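Local coordinates for protein oligogalacturonate lyase (Vibrio parahaemolyticus RIMD 2210633, PDB 3C5M) that probably cleaves oligogalacturonides, fragments of pectin, by a lyase reaction on a seven-bladed beta-propeller that carries a manganese ion, at residues Gln74-Lys79 with Phe95-Asn100; Gly85-Thr90 with Trp130-Asp135; Glu101-Lys106 with Glu114-Thr119; Cys136-Gly141 with Lys172-Thr177. All blocks are in the same frame, centred on the assembly; numbering follows the deposited sequence.

Contact 1. Residues Gln74-Lys79 with Phe95-Asn100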
loop_
_atom_site.group_PDB
_atom_site.type_symbol
_atom_site.label_atom_id
_atom_site.label_comp_id
_atom_site.label_asym_id
_atom_site.label_seq_id
_atom_site.Cartn_x
_atom_site.Cartn_y
_atom_site.Cartn_z
ATOM N N GLN A 74 6.090 -12.093 -17.964
ATOM C CA GLN A 74 7.112 -11.650 -17.038
ATOM C C GLN A 74 7.533 -10.235 -17.422
ATOM O O GLN A 74 7.986 -9.991 -18.536
ATOM C CB GLN A 74 8.317 -12.590 -17.081
ATOM C CG GLN A 74 9.104 -12.664 -15.779
ATOM C CD GLN A 74 10.367 -13.515 -15.898
ATOM O OE1 GLN A 74 10.360 -14.596 -16.512
ATOM N NE2 GLN A 74 11.458 -13.034 -15.302
ATOM N N LEU A 75 7.369 -9.305 -16.485
ATOM C CA LEU A 75 7.698 -7.898 -16.689
ATOM C C LEU A 75 9.156 -7.590 -16.415
ATOM O O LEU A 75 9.802 -6.883 -17.191
ATOM C CB LEU A 75 6.817 -7.032 -15.780
ATOM C CG LEU A 75 5.528 -6.472 -16.367
ATOM C CD1 LEU A 75 4.955 -7.407 -17.408
ATOM C CD2 LEU A 75 4.544 -6.209 -15.252
ATOM N N THR A 76 9.672 -8.127 -15.312
ATOM C CA THR A 76 11.051 -7.884 -14.917
ATOM C C THR A 76 11.788 -9.188 -14.621
ATOM O O THR A 76 11.169 -10.187 -14.264
ATOM C CB THR A 76 11.099 -7.015 -13.666
ATOM O OG1 THR A 76 10.564 -7.749 -12.563
ATOM C CG2 THR A 76 10.292 -5.756 -13.872
ATOM N N GLU A 77 13.113 -9.164 -14.757
ATOM C CA GLU A 77 13.942 -10.339 -14.513
ATOM C C GLU A 77 15.129 -10.013 -13.613
ATOM O O GLU A 77 15.406 -8.844 -13.336
ATOM C CB GLU A 77 14.444 -10.909 -15.843
ATOM C CG GLU A 77 15.341 -9.954 -16.625
ATOM C CD GLU A 77 15.599 -10.429 -18.054
ATOM O OE1 GLU A 77 16.157 -11.536 -18.228
ATOM O OE2 GLU A 77 15.244 -9.699 -19.006
ATOM N N GLY A 78 15.824 -11.054 -13.158
ATOM C CA GLY A 78 16.976 -10.872 -12.292
ATOM C C GLY A 78 16.554 -10.638 -10.857
ATOM O O GLY A 78 15.363 -10.679 -10.549
ATOM N N LYS A 79 17.512 -10.402 -9.967
ATOM C CA LYS A 79 17.169 -10.162 -8.576
ATOM C C LYS A 79 17.215 -8.688 -8.211
ATOM O O LYS A 79 17.697 -7.854 -8.980
ATOM C CB LYS A 79 18.100 -10.931 -7.653
ATOM C CG LYS A 79 19.568 -10.723 -7.943
ATOM C CD LYS A 79 20.410 -10.915 -6.681
ATOM C CE LYS A 79 20.055 -9.840 -5.641
ATOM N NZ LYS A 79 20.783 -9.992 -4.353
ATOM N N PHE A 95 4.505 0.591 -15.920
ATOM C CA PHE A 95 4.430 0.476 -14.462
ATOM C C PHE A 95 5.800 0.873 -13.937
ATOM O O PHE A 95 6.770 0.866 -14.689
ATOM C CB PHE A 95 4.014 -0.952 -14.014
ATOM C CG PHE A 95 5.162 -1.894 -13.754
ATOM C CD1 PHE A 95 5.813 -2.535 -14.809
ATOM C CD2 PHE A 95 5.591 -2.146 -12.447
ATOM C CE1 PHE A 95 6.868 -3.417 -14.572
ATOM C CE2 PHE A 95 6.651 -3.027 -12.196
ATOM C CZ PHE A 95 7.292 -3.666 -13.263
ATOM N N PHE A 96 5.866 1.258 -12.668
ATOM C CA PHE A 96 7.123 1.682 -12.062
ATOM C C PHE A 96 7.483 0.808 -10.874
ATOM O O PHE A 96 6.602 0.316 -10.159
ATOM C CB PHE A 96 7.032 3.128 -11.545
ATOM C CG PHE A 96 6.799 4.155 -12.612
ATOM C CD1 PHE A 96 5.582 4.223 -13.288
ATOM C CD2 PHE A 96 7.790 5.084 -12.919
ATOM C CE1 PHE A 96 5.353 5.205 -14.256
ATOM C CE2 PHE A 96 7.572 6.071 -13.884
ATOM C CZ PHE A 96 6.350 6.135 -14.557
ATOM N N TYR A 97 8.781 0.623 -10.654
ATOM C CA TYR A 97 9.243 -0.151 -9.516
ATOM C C TYR A 97 10.689 0.197 -9.221
ATOM O O TYR A 97 11.362 0.779 -10.056
ATOM C CB TYR A 97 9.122 -1.647 -9.790
ATOM C CG TYR A 97 10.236 -2.214 -10.628
ATOM C CD1 TYR A 97 10.279 -1.984 -12.005
ATOM C CD2 TYR A 97 11.243 -3.004 -10.049
ATOM C CE1 TYR A 97 11.296 -2.528 -12.799
ATOM C CE2 TYR A 97 12.267 -3.554 -10.824
ATOM C CZ TYR A 97 12.287 -3.312 -12.198
ATOM O OH TYR A 97 13.297 -3.837 -12.972
ATOM N N VAL A 98 11.153 -0.158 -8.026
ATOM C CA VAL A 98 12.519 0.119 -7.626
ATOM C C VAL A 98 13.346 -1.159 -7.596
ATOM O O VAL A 98 12.932 -2.175 -7.030
ATOM C CB VAL A 98 12.572 0.762 -6.236
ATOM C CG1 VAL A 98 14.015 0.963 -5.808
ATOM C CG2 VAL A 98 11.828 2.081 -6.254
ATOM N N LYS A 99 14.528 -1.101 -8.200
ATOM C CA LYS A 99 15.402 -2.260 -8.240
ATOM C C LYS A 99 16.698 -1.966 -7.502
ATOM O O LYS A 99 17.275 -0.890 -7.650
ATOM C CB LYS A 99 15.708 -2.654 -9.700
ATOM C CG LYS A 99 16.348 -4.041 -9.830
ATOM C CD LYS A 99 16.842 -4.332 -11.233
ATOM C CE LYS A 99 16.395 -5.697 -11.723
ATOM N NZ LYS A 99 14.911 -5.748 -11.896
ATOM N N ASN A 100 17.147 -2.937 -6.712
ATOM C CA ASN A 100 18.389 -2.835 -5.942
ATOM C C ASN A 100 18.402 -1.660 -5.015
ATOM O O ASN A 100 19.467 -1.215 -4.600
ATOM C CB ASN A 100 19.574 -2.767 -6.892
ATOM C CG ASN A 100 19.655 -3.992 -7.772
ATOM O OD1 ASN A 100 19.771 -3.891 -8.992
ATOM N ND2 ASN A 100 19.587 -5.165 -7.153
#
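The methyl CG2 of Thr76 slots between two aromatic rings of strand 94-99. It lies 3.7 Å from CZ of Phe95, at the edge of that ring and in its plane, and its distance to CE1 of Tyr97 is 3.5 Å. The torsion of Thr76 (chi1 67°) sets the methyl opposite the carbonyl carbon and turns it to the rings, while OG1 goes to Asp81 and to the backbone N of Tyr62. Threonine suits this place because one branch is apolar and the other polar. Beside it, Leu75 CD2 packs against CE1 of Phe95 at 3.7 Å, leucine and ring running at a slant to each other.

Farther along, the contact becomes polar. Lys99 bends at chi3 and chi4, which brings NZ back into the plane of the Tyr97 ring, where it donates to Tyr97 OH over 2.7 Å. The same NZ makes a weak hydrogen bond to Glu77 O at 3.5 Å, and its charge is met by a salt bridge to Asp81. Tyr97 OH also bonds to Glu114. Within the loop, Gln74 NE2 holds Thr76 O over 3.0 Å from above the carbonyl plane, and Tyr62 meets both aromatic rings. Aromatic and aliphatic side chains that interlock between a sheet and the loop leading from the sheet before it are how adjacent blades of a beta-propeller pack.

Contact 2. Residues Gly85-Thr90 with Trp130-Asp135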
loop_
_atom_site.group_PDB
_atom_site.type_symbol
_atom_site.label_atom_id
_atom_site.label_comp_id
_atom_site.label_asym_id
_atom_site.label_seq_id
_atom_site.Cartn_x
_atom_site.Cartn_y
_atom_site.Cartn_z
ATOM N N GLY A 85 6.228 -2.013 -3.776
ATOM C CA GLY A 85 5.957 -0.650 -4.182
ATOM C C GLY A 85 5.508 -0.462 -5.613
ATOM O O GLY A 85 4.972 0.582 -5.947
ATOM N N GLY A 86 5.699 -1.464 -6.459
ATOM C CA GLY A 86 5.317 -1.342 -7.856
ATOM C C GLY A 86 3.904 -0.876 -8.112
ATOM O O GLY A 86 3.006 -1.128 -7.305
ATOM N N PHE A 87 3.699 -0.189 -9.236
ATOM C CA PHE A 87 2.361 0.286 -9.597
ATOM C C PHE A 87 2.239 0.601 -11.082
ATOM O O PHE A 87 3.234 0.880 -11.764
ATOM C CB PHE A 87 1.987 1.520 -8.770
ATOM C CG PHE A 87 2.765 2.750 -9.121
ATOM C CD1 PHE A 87 2.310 3.626 -10.098
ATOM C CD2 PHE A 87 3.966 3.023 -8.494
ATOM C CE1 PHE A 87 3.054 4.767 -10.446
ATOM C CE2 PHE A 87 4.711 4.159 -8.836
ATOM C CZ PHE A 87 4.255 5.027 -9.812
ATOM N N ILE A 88 1.008 0.548 -11.576
ATOM C CA ILE A 88 0.720 0.824 -12.984
ATOM C C ILE A 88 0.463 2.320 -13.199
ATOM O O ILE A 88 -0.106 2.987 -12.337
ATOM C CB ILE A 88 -0.495 -0.018 -13.458
ATOM C CG1 ILE A 88 -0.130 -1.512 -13.395
ATOM C CG2 ILE A 88 -0.889 0.367 -14.857
ATOM C CD1 ILE A 88 -1.241 -2.465 -13.790
ATOM N N SER A 89 0.920 2.844 -14.336
ATOM C CA SER A 89 0.754 4.259 -14.684
ATOM C C SER A 89 -0.719 4.582 -14.915
ATOM O O SER A 89 -1.533 3.680 -15.072
ATOM C CB SER A 89 1.540 4.574 -15.959
ATOM O OG SER A 89 0.987 3.915 -17.099
ATOM N N THR A 90 -1.056 5.866 -14.945
ATOM C CA THR A 90 -2.430 6.286 -15.160
ATOM C C THR A 90 -2.877 5.944 -16.572
ATOM O O THR A 90 -4.017 5.526 -16.780
ATOM C CB THR A 90 -2.577 7.797 -14.942
ATOM O OG1 THR A 90 -2.093 8.133 -13.637
ATOM C CG2 THR A 90 -4.027 8.226 -15.068
ATOM N N TRP A 130 7.723 4.971 -3.447
ATOM C CA TRP A 130 7.450 6.088 -4.344
ATOM C C TRP A 130 5.967 6.109 -4.720
ATOM O O TRP A 130 5.399 5.075 -5.068
ATOM C CB TRP A 130 8.253 5.961 -5.631
ATOM C CG TRP A 130 9.686 6.197 -5.480
ATOM C CD1 TRP A 130 10.650 5.268 -5.260
ATOM C CD2 TRP A 130 10.350 7.461 -5.569
ATOM N NE1 TRP A 130 11.888 5.874 -5.208
ATOM C CE2 TRP A 130 11.730 7.220 -5.392
ATOM C CE3 TRP A 130 9.908 8.777 -5.772
ATOM C CZ2 TRP A 130 12.678 8.247 -5.425
ATOM C CZ3 TRP A 130 10.846 9.798 -5.804
ATOM C CH2 TRP A 130 12.217 9.528 -5.627
ATOM N N VAL A 131 5.355 7.289 -4.664
ATOM C CA VAL A 131 3.947 7.452 -5.011
ATOM C C VAL A 131 3.800 8.511 -6.105
ATOM O O VAL A 131 4.150 9.671 -5.906
ATOM C CB VAL A 131 3.113 7.872 -3.770
ATOM C CG1 VAL A 131 1.664 8.160 -4.163
ATOM C CG2 VAL A 131 3.147 6.768 -2.733
ATOM N N ALA A 132 3.287 8.101 -7.261
ATOM C CA ALA A 132 3.086 9.005 -8.391
ATOM C C ALA A 132 1.915 9.961 -8.193
ATOM O O ALA A 132 1.063 9.746 -7.342
ATOM C CB ALA A 132 2.867 8.198 -9.646
ATOM N N ASN A 133 1.884 11.021 -8.988
ATOM C CA ASN A 133 0.801 11.990 -8.917
ATOM C C ASN A 133 -0.238 11.513 -9.915
ATOM O O ASN A 133 0.076 10.709 -10.792
ATOM C CB ASN A 133 1.293 13.383 -9.292
ATOM C CG ASN A 133 1.690 13.488 -10.738
ATOM O OD1 ASN A 133 2.435 12.656 -11.256
ATOM N ND2 ASN A 133 1.202 14.514 -11.402
ATOM N N SER A 134 -1.470 11.996 -9.798
ATOM C CA SER A 134 -2.511 11.535 -10.708
ATOM C C SER A 134 -2.170 11.576 -12.190
ATOM O O SER A 134 -2.516 10.649 -12.917
ATOM C CB SER A 134 -3.806 12.281 -10.444
ATOM O OG SER A 134 -4.522 11.618 -9.414
ATOM N N ASP A 135 -1.495 12.635 -12.635
ATOM C CA ASP A 135 -1.119 12.747 -14.038
ATOM C C ASP A 135 0.041 11.818 -14.364
ATOM O O ASP A 135 0.350 11.574 -15.530
ATOM C CB ASP A 135 -0.732 14.181 -14.390
ATOM C CG ASP A 135 -1.924 15.110 -14.431
ATOM O OD1 ASP A 135 -3.011 14.663 -14.865
ATOM O OD2 ASP A 135 -1.771 16.295 -14.046
#
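Thr90 OG1 donates a hydrogen bond to the backbone oxygen Ser134 O across 2.7 Å, the shortest polar link between residues 85-90 and 130-135. The hydroxyl comes in 32° off the plane of the Ser134 carbonyl. With chi1 at -55°, OG1 lies opposite the carbonyl carbon of Thr90, and the methyl CG2 also rests against the acceptor, 3.6 Å from Ser134 O. A small, branched residue with a hydroxyl fits here, since it can tie one loop to the main chain of another without a long side chain.

The apolar half of the contact belongs to Phe87. The far end of its ring reaches the methyl of Ala132, with CZ 3.5 Å from CB, and CE2 approaches the backbone oxygen of Trp130 at 3.9 Å. Both partners approach obliquely, while Gly85 O lies in the plane of the same ring at its edge. The first torsion of Phe87 (chi1 70°) places the ring between the backbone N and the carbonyl carbon, aimed across at the second strand. Alanine lets the large ring come close to that strand.

Around this core, Phe87 lies nearly parallel to the ring of Phe96, and Leu139 of strand 138-145 touches both Phe87 and Ala132. Asn133 and Ser134 turn their polar ends to other partners, among them Thr137 N and Pro197 O. Strands 87-88 and 124-132 are each the outermost strand of a four-stranded antiparallel sheet, and here they run alongside in neighbouring blades.

Contact 3. Residues Glu101-Lys106 with Glu114-Thr119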
loop_
_atom_site.group_PDB
_atom_site.type_symbol
_atom_site.label_atom_id
_atom_site.label_comp_id
_atom_site.label_asym_id
_atom_site.label_seq_id
_atom_site.Cartn_x
_atom_site.Cartn_y
_atom_site.Cartn_z
ATOM N N GLU A 101 17.202 -1.177 -4.690
ATOM C CA GLU A 101 17.027 -0.031 -3.803
ATOM C C GLU A 101 17.863 1.152 -4.274
ATOM O O GLU A 101 18.221 2.006 -3.481
ATOM C CB GLU A 101 17.445 -0.404 -2.374
ATOM C CG GLU A 101 16.665 -1.561 -1.779
ATOM C CD GLU A 101 17.165 -1.948 -0.391
ATOM O OE1 GLU A 101 18.386 -2.188 -0.238
ATOM O OE2 GLU A 101 16.335 -2.021 0.544
ATOM N N LEU A 102 18.193 1.195 -5.555
ATOM C CA LEU A 102 18.987 2.296 -6.055
ATOM C C LEU A 102 18.362 3.026 -7.236
ATOM O O LEU A 102 18.395 4.256 -7.300
ATOM C CB LEU A 102 20.370 1.806 -6.467
ATOM C CG LEU A 102 21.280 1.392 -5.313
ATOM C CD1 LEU A 102 22.588 0.894 -5.868
ATOM C CD2 LEU A 102 21.513 2.571 -4.390
ATOM N N ASN A 103 17.778 2.256 -8.148
ATOM C CA ASN A 103 17.202 2.780 -9.367
ATOM C C ASN A 103 15.696 2.694 -9.511
ATOM O O ASN A 103 15.135 1.608 -9.463
ATOM C CB ASN A 103 17.825 2.048 -10.551
ATOM C CG ASN A 103 19.327 1.861 -10.396
ATOM O OD1 ASN A 103 20.101 2.827 -10.381
ATOM N ND2 ASN A 103 19.746 0.601 -10.270
ATOM N N LEU A 104 15.056 3.845 -9.711
ATOM C CA LEU A 104 13.616 3.920 -9.912
ATOM C C LEU A 104 13.450 3.561 -11.373
ATOM O O LEU A 104 14.005 4.246 -12.226
ATOM C CB LEU A 104 13.125 5.345 -9.711
ATOM C CG LEU A 104 11.714 5.502 -9.137
ATOM C CD1 LEU A 104 11.313 6.967 -9.242
ATOM C CD2 LEU A 104 10.711 4.631 -9.876
HETATM N N MSE A 105 12.688 2.513 -11.675
HETATM C CA MSE A 105 12.501 2.073 -13.061
HETATM C C MSE A 105 11.125 2.329 -13.623
HETATM O O MSE A 105 10.134 2.327 -12.903
HETATM C CB MSE A 105 12.749 0.575 -13.177
HETATM C CG MSE A 105 13.986 0.111 -12.495
HETATM SE SE MSE A 105 15.559 0.892 -13.302
HETATM C CE MSE A 105 15.297 0.177 -15.143
ATOM N N LYS A 106 11.077 2.529 -14.930
ATOM C CA LYS A 106 9.828 2.740 -15.635
ATOM C C LYS A 106 9.846 1.678 -16.724
ATOM O O LYS A 106 10.785 1.623 -17.525
ATOM C CB LYS A 106 9.777 4.122 -16.280
ATOM C CG LYS A 106 8.419 4.413 -16.875
ATOM C CD LYS A 106 8.484 5.563 -17.824
ATOM C CE LYS A 106 7.131 5.860 -18.428
ATOM N NZ LYS A 106 7.275 6.848 -19.528
ATOM N N GLU A 114 12.874 -1.056 -20.398
ATOM C CA GLU A 114 13.034 -0.399 -19.096
ATOM C C GLU A 114 13.842 0.910 -19.183
ATOM O O GLU A 114 14.753 1.037 -20.000
ATOM C CB GLU A 114 13.691 -1.372 -18.086
ATOM C CG GLU A 114 12.709 -2.431 -17.506
ATOM C CD GLU A 114 13.286 -3.309 -16.375
ATOM O OE1 GLU A 114 13.627 -2.789 -15.272
ATOM O OE2 GLU A 114 13.385 -4.540 -16.591
ATOM N N GLN A 115 13.485 1.881 -18.348
ATOM C CA GLN A 115 14.175 3.168 -18.296
ATOM C C GLN A 115 14.446 3.558 -16.847
ATOM O O GLN A 115 13.518 3.629 -16.038
ATOM C CB GLN A 115 13.323 4.273 -18.902
ATOM C CG GLN A 115 12.917 4.064 -20.331
ATOM C CD GLN A 115 12.000 5.183 -20.854
ATOM O OE1 GLN A 115 11.396 5.059 -21.933
ATOM N NE2 GLN A 115 11.894 6.274 -20.090
ATOM N N VAL A 116 15.695 3.825 -16.500
ATOM C CA VAL A 116 15.969 4.227 -15.130
ATOM C C VAL A 116 15.698 5.735 -15.065
ATOM O O VAL A 116 16.391 6.536 -15.684
ATOM C CB VAL A 116 17.414 3.867 -14.736
ATOM C CG1 VAL A 116 18.311 3.924 -15.955
ATOM C CG2 VAL A 116 17.900 4.800 -13.639
ATOM N N ILE A 117 14.658 6.111 -14.335
ATOM C CA ILE A 117 14.269 7.503 -14.241
ATOM C C ILE A 117 14.949 8.262 -13.105
ATOM O O ILE A 117 14.921 9.490 -13.085
ATOM C CB ILE A 117 12.755 7.623 -14.082
ATOM C CG1 ILE A 117 12.343 6.878 -12.824
ATOM C CG2 ILE A 117 12.043 7.022 -15.286
ATOM C CD1 ILE A 117 10.876 7.008 -12.492
ATOM N N TYR A 118 15.552 7.551 -12.155
ATOM C CA TYR A 118 16.246 8.219 -11.055
ATOM C C TYR A 118 17.117 7.260 -10.269
ATOM O O TYR A 118 16.728 6.127 -10.032
ATOM C CB TYR A 118 15.247 8.893 -10.113
ATOM C CG TYR A 118 15.849 9.352 -8.798
ATOM C CD1 TYR A 118 15.464 8.772 -7.593
ATOM C CD2 TYR A 118 16.816 10.355 -8.763
ATOM C CE1 TYR A 118 16.029 9.176 -6.377
ATOM C CE2 TYR A 118 17.389 10.774 -7.556
ATOM C CZ TYR A 118 16.986 10.174 -6.361
ATOM O OH TYR A 118 17.535 10.575 -5.159
ATOM N N THR A 119 18.300 7.705 -9.865
ATOM C CA THR A 119 19.197 6.843 -9.103
ATOM C C THR A 119 19.669 7.543 -7.835
ATOM O O THR A 119 20.483 8.454 -7.902
ATOM C CB THR A 119 20.440 6.434 -9.935
ATOM O OG1 THR A 119 20.040 5.681 -11.090
ATOM C CG2 THR A 119 21.383 5.593 -9.089
#
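Leu104 and Ile117 cross at a slant on one face of the hairpin, CD1 and CD2 of the leucine packing against CD1 of the isoleucine. Ile117 has CG1 between its backbone N and carbonyl carbon (chi1 59°), a placement that lifts CD1 against the leucine, while its CG2 rests on CB of Lys106 at 3.8 Å. On the other face, Asn103 and Thr119 lie side by side, and Thr119 OG1 donates to Asn103 OD1 over 2.9 Å, in the carbonyl plane on a lone pair. Short polar residues suit that more exposed face; branched aliphatics fill the one turned to the next blade. Met105, present as selenomethionine, folds twice along its chain to lay SE against Val116 CB at 3.8 Å, and runs at about a right angle to Glu114, whose carboxylate forms a salt bridge with Lys3 besides its bond to Tyr97.

Beneath these side chains, Leu104 N bonds to Tyr118 O, but Leu104 O takes Ile117 N: the register slips by one residue at a beta bulge, and Ile117 is the extra residue. The hairpin 103-108/114-119 forms the outer half of its four-stranded sheet, flanked by strand 94-99. Leu139 of strand 138-145 packs on both Leu104 and Ile117, and Ile175, in the loop after strand 168-174, on Ile117.

Contact 4. Residues Cys136-Gly141 with Lys172-Thr177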
loop_
_atom_site.group_PDB
_atom_site.type_symbol
_atom_site.label_atom_id
_atom_site.label_comp_id
_atom_site.label_asym_id
_atom_site.label_seq_id
_atom_site.Cartn_x
_atom_site.Cartn_y
_atom_site.Cartn_z
ATOM N N CYS A 136 0.702 11.316 -13.326
ATOM C CA CYS A 136 1.813 10.391 -13.506
ATOM C C CYS A 136 2.987 11.042 -14.237
ATOM O O CYS A 136 3.558 10.456 -15.157
ATOM C CB CYS A 136 1.324 9.168 -14.282
ATOM S SG CYS A 136 2.043 7.655 -13.707
ATOM N N THR A 137 3.347 12.250 -13.808
ATOM C CA THR A 137 4.438 12.999 -14.422
ATOM C C THR A 137 5.512 13.289 -13.388
ATOM O O THR A 137 6.643 13.647 -13.725
ATOM C CB THR A 137 3.938 14.346 -14.973
ATOM O OG1 THR A 137 3.509 15.173 -13.885
ATOM C CG2 THR A 137 2.761 14.130 -15.913
ATOM N N LYS A 138 5.136 13.142 -12.126
ATOM C CA LYS A 138 6.030 13.382 -11.012
ATOM C C LYS A 138 5.889 12.274 -9.974
ATOM O O LYS A 138 4.815 11.693 -9.794
ATOM C CB LYS A 138 5.703 14.732 -10.360
ATOM C CG LYS A 138 6.082 15.942 -11.194
ATOM C CD LYS A 138 5.553 17.245 -10.608
ATOM C CE LYS A 138 4.038 17.362 -10.786
ATOM N NZ LYS A 138 3.508 18.665 -10.272
ATOM N N LEU A 139 6.987 11.987 -9.288
ATOM C CA LEU A 139 7.003 10.968 -8.241
ATOM C C LEU A 139 7.487 11.579 -6.941
ATOM O O LEU A 139 8.417 12.363 -6.941
ATOM C CB LEU A 139 7.935 9.826 -8.638
ATOM C CG LEU A 139 7.354 8.897 -9.698
ATOM C CD1 LEU A 139 8.392 7.880 -10.124
ATOM C CD2 LEU A 139 6.136 8.217 -9.137
ATOM N N VAL A 140 6.863 11.226 -5.829
ATOM C CA VAL A 140 7.283 11.761 -4.544
ATOM C C VAL A 140 7.808 10.614 -3.670
ATOM O O VAL A 140 7.369 9.474 -3.802
ATOM C CB VAL A 140 6.098 12.460 -3.855
ATOM C CG1 VAL A 140 4.973 11.466 -3.648
ATOM C CG2 VAL A 140 6.520 13.044 -2.540
ATOM N N GLY A 141 8.758 10.906 -2.790
ATOM C CA GLY A 141 9.306 9.869 -1.921
ATOM C C GLY A 141 10.196 10.455 -0.835
ATOM O O GLY A 141 10.374 11.667 -0.806
ATOM N N LYS A 172 10.938 15.133 -4.606
ATOM C CA LYS A 172 10.007 15.010 -5.708
ATOM C C LYS A 172 10.855 14.897 -6.965
ATOM O O LYS A 172 11.767 15.689 -7.181
ATOM C CB LYS A 172 9.122 16.253 -5.768
ATOM C CG LYS A 172 8.256 16.348 -7.007
ATOM C CD LYS A 172 7.380 17.597 -6.968
ATOM C CE LYS A 172 8.205 18.880 -7.007
ATOM N NZ LYS A 172 8.984 19.032 -8.276
ATOM N N VAL A 173 10.558 13.902 -7.787
ATOM C CA VAL A 173 11.303 13.674 -9.012
ATOM C C VAL A 173 10.391 13.840 -10.220
ATOM O O VAL A 173 9.203 13.507 -10.173
ATOM C CB VAL A 173 11.907 12.251 -9.015
ATOM C CG1 VAL A 173 12.660 11.986 -10.307
ATOM C CG2 VAL A 173 12.826 12.093 -7.820
ATOM N N ASP A 174 10.959 14.360 -11.299
ATOM C CA ASP A 174 10.214 14.578 -12.528
ATOM C C ASP A 174 10.482 13.408 -13.482
ATOM O O ASP A 174 11.631 13.152 -13.861
ATOM C CB ASP A 174 10.645 15.919 -13.144
ATOM C CG ASP A 174 9.790 16.319 -14.339
ATOM O OD1 ASP A 174 10.078 15.857 -15.472
ATOM O OD2 ASP A 174 8.816 17.091 -14.139
ATOM N N ILE A 175 9.424 12.690 -13.853
ATOM C CA ILE A 175 9.561 11.542 -14.747
ATOM C C ILE A 175 10.268 11.936 -16.033
ATOM O O ILE A 175 11.160 11.231 -16.489
ATOM C CB ILE A 175 8.196 10.942 -15.133
ATOM C CG1 ILE A 175 7.379 10.622 -13.880
ATOM C CG2 ILE A 175 8.404 9.684 -15.961
ATOM C CD1 ILE A 175 8.011 9.604 -12.993
ATOM N N GLU A 176 9.866 13.061 -16.617
ATOM C CA GLU A 176 10.464 13.535 -17.862
ATOM C C GLU A 176 11.914 13.979 -17.756
ATOM O O GLU A 176 12.770 13.478 -18.475
ATOM C CB GLU A 176 9.642 14.685 -18.435
ATOM C CG GLU A 176 8.364 14.248 -19.117
ATOM C CD GLU A 176 8.628 13.450 -20.383
ATOM O OE1 GLU A 176 9.173 12.326 -20.286
ATOM O OE2 GLU A 176 8.295 13.953 -21.478
ATOM N N THR A 177 12.186 14.924 -16.861
ATOM C CA THR A 177 13.539 15.450 -16.688
ATOM C C THR A 177 14.450 14.554 -15.851
ATOM O O THR A 177 15.624 14.381 -16.177
ATOM C CB THR A 177 13.521 16.844 -16.021
ATOM O OG1 THR A 177 13.318 16.699 -14.608
ATOM C CG2 THR A 177 12.407 17.694 -16.599
HETATM O O HOH W 1 7.128 15.543 -16.503
#
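Thr137 O takes its bond from above the carbonyl plane: Ile175 N donates over 2.9 Å from 36° out of it, and a water donates weakly to the same oxygen. That water also donates to Asp174 OD1, bridging the two segments. OD1 in turn accepts from Thr177 N at 2.7 Å, an Asx motif that holds the chain as it curls away from the end of the strand. An aspartate suits such a place, its short carboxylate reaching a backbone N three residues on.

Before this end the pairing is regular and antiparallel. Leu139 and Val173 exchange two backbone hydrogen bonds, Leu139 N to Val173 O and Val173 N to Leu139 O. On their face, CD1 of Leu139 packs at 3.4 Å on CD1 of Ile175; the isoleucine is turned there by its first two torsions (chi1 -53°, chi2 -62°). On the opposite face Lys138 and Lys172 cross through their aliphatic stems, CD to CD 4.1 Å. Their ammonium groups stay 5.8 Å apart, NZ to NZ; Lys138 forms a salt bridge to Glu223 and Lys172 one to Glu181.

Strands 138-145 and 168-174 are the two middle strands of their sheet, between 124-132 and 180-186. Leu139 and Ile175 face Ile117 of the preceding blade, while Lys138, Val140 and Lys172 lean on Tyr195 of the next.

From the N terminus, contact 1 closes a short loop, joining the connection after strand 71-74 to strand 94-99, and so links the first of these blades to the next. Contact 2 opens within that loop and ends beyond it, so the two cross; it spans from strand 87-88 to strand 124-132 of the following blade. Contact 3, a local hairpin, falls wholly within the span of contact 2. Contact 4 comes later in series and pairs the middle strands of the blade that contact 2 reaches. Phe96, Leu104, Ile117, Leu139 and Ile175 pack where contacts 1, 3 and 4 meet, and Trp130 brings contact 2 against Leu104 and Tyr118.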